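Malonyl CoA-acyl carrier protein transacylase (Burkholderia pseudomallei, PDB 3G87) probably catalyses the transfer of the malonyl group from malonyl-CoA to holo acyl carrier protein, releasing free CoA. Local coordinates at residues His91-Gly94 and Glu95-Leu99. Sequence-based numbering, arbitrary orientation.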
loop_
_atom_site.group_PDB
_atom_site.type_symbol
_atom_site.label_atom_id
_atom_site.label_comp_id
_atom_site.label_asym_id
_atom_site.label_seq_id
_atom_site.Cartn_x
_atom_site.Cartn_y
_atom_site.Cartn_z
ATOM N N HIS A 91 2.288 2.108 0.770
ATOM C CA HIS A 91 0.876 1.931 1.053
ATOM C C HIS A 91 0.417 0.497 0.821
ATOM O O HIS A 91 0.200 0.048 -0.323
ATOM C CB HIS A 91 0.045 2.929 0.240
ATOM C CG HIS A 91 -1.340 3.137 0.768
ATOM N ND1 HIS A 91 -2.287 2.130 0.790
ATOM C CD2 HIS A 91 -1.939 4.232 1.294
ATOM C CE1 HIS A 91 -3.414 2.605 1.292
ATOM N NE2 HIS A 91 -3.226 3.870 1.628
ATOM N N SER A 92 0.314 -0.229 1.928
ATOM C CA SER A 92 -0.046 -1.635 1.975
ATOM C C SER A 92 0.973 -2.452 1.154
ATOM O O SER A 92 2.068 -2.709 1.651
ATOM C CB SER A 92 -1.505 -1.793 1.580
ATOM O OG SER A 92 -1.813 -3.159 1.432
ATOM N N LEU A 93 0.689 -2.808 -0.090
ATOM C CA LEU A 93 1.685 -3.377 -0.955
ATOM C C LEU A 93 2.982 -2.588 -1.003
ATOM O O LEU A 93 3.995 -3.129 -0.843
ATOM C CB LEU A 93 1.178 -3.652 -2.365
ATOM C CG LEU A 93 2.101 -4.332 -3.370
ATOM C CD1 LEU A 93 3.167 -3.503 -3.970
ATOM C CD2 LEU A 93 2.624 -5.637 -2.928
ATOM N N GLY A 94 2.899 -1.301 -1.233
ATOM C CA GLY A 94 4.026 -0.417 -1.228
ATOM C C GLY A 94 4.977 -0.450 -0.075
ATOM O O GLY A 94 6.047 -0.047 -0.202
ATOM N N GLU A 95 4.563 -0.976 1.035
ATOM C CA GLU A 95 5.417 -1.154 2.170
ATOM C C GLU A 95 6.553 -2.151 1.892
ATOM O O GLU A 95 7.631 -1.999 2.358
ATOM C CB GLU A 95 4.573 -1.500 3.390
ATOM C CG GLU A 95 5.270 -1.749 4.653
ATOM C CD GLU A 95 4.438 -1.474 5.867
ATOM O OE1 GLU A 95 4.232 -2.342 6.671
ATOM O OE2 GLU A 95 4.012 -0.386 6.050
ATOM N N PHE A 96 6.267 -3.133 1.072
ATOM C CA PHE A 96 7.243 -4.051 0.613
ATOM C C PHE A 96 8.353 -3.419 -0.158
ATOM O O PHE A 96 9.441 -3.763 0.041
ATOM C CB PHE A 96 6.602 -5.157 -0.168
ATOM C CG PHE A 96 5.917 -6.124 0.676
ATOM C CD1 PHE A 96 6.568 -7.195 1.186
ATOM C CD2 PHE A 96 4.615 -5.945 1.004
ATOM C CE1 PHE A 96 5.926 -8.031 1.971
ATOM C CE2 PHE A 96 4.005 -6.791 1.772
ATOM C CZ PHE A 96 4.648 -7.837 2.265
ATOM N N ASN A 97 8.055 -2.457 -1.004
ATOM C CA ASN A 97 9.095 -1.670 -1.663
ATOM C C ASN A 97 9.867 -0.718 -0.744
ATOM O O ASN A 97 11.023 -0.424 -1.046
ATOM C CB ASN A 97 8.516 -0.864 -2.803
ATOM C CG ASN A 97 7.958 -1.728 -3.870
ATOM O OD1 ASN A 97 6.723 -1.910 -3.958
ATOM N ND2 ASN A 97 8.848 -2.260 -4.728
ATOM N N ALA A 98 9.229 -0.188 0.301
ATOM C CA ALA A 98 9.922 0.605 1.378
ATOM C C ALA A 98 10.941 -0.270 2.103
ATOM O O ALA A 98 12.085 0.133 2.299
ATOM C CB ALA A 98 8.899 1.160 2.415
ATOM N N LEU A 99 10.500 -1.454 2.549
ATOM C CA LEU A 99 11.383 -2.422 3.200
ATOM C C LEU A 99 12.520 -2.840 2.257
ATOM O O LEU A 99 13.684 -2.953 2.706
ATOM C CB LEU A 99 10.604 -3.647 3.704
ATOM C CG LEU A 99 9.556 -3.405 4.808
ATOM C CD1 LEU A 99 8.690 -4.668 5.092
ATOM C CD2 LEU A 99 10.269 -2.880 6.100
#
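Phe96 turns the edge of its ring to Leu93 O, which lies near the ring plane, 3.4 Å from Phe96 CD2. With CG anti to its own carbonyl carbon and beside the backbone N (chi1 -75°), the ring is placed alongside Leu93, and its CD2 comes to 4.4 Å from Leu93 CD2. Leu93 O accepts a hydrogen bond from Phe96 N at 3.0 Å, the donor standing above the carbonyl plane. The other Leu93 branch, CD1, is 3.9 Å from Asn97 OD1, the two side chains crossing at a slant; the Asn97 amide is held by Tyr67 O and Asn70. Here the chain follows a Gly-x-Ser-x-Gly pattern consistent with the nucleophile elbow of acyltransferases, a tight turn between strand 87-90 and helix 94-101. Ser92 has a positive phi (59°), a strained backbone, and its OG is bonded to His196 NE2 and Arg117. Gly94 O takes the first full helical bond, from Ala98 N at 3.2 Å. Ser92 O receives Glu95 N at 3.1 Å, from well above its carbonyl plane, and a further bond from Gln244. Glu95 CB packs 3.3 Å from Ser92 O, while its extended chain carries the buried carboxylate away to Asn226 N and Tyr232 OH.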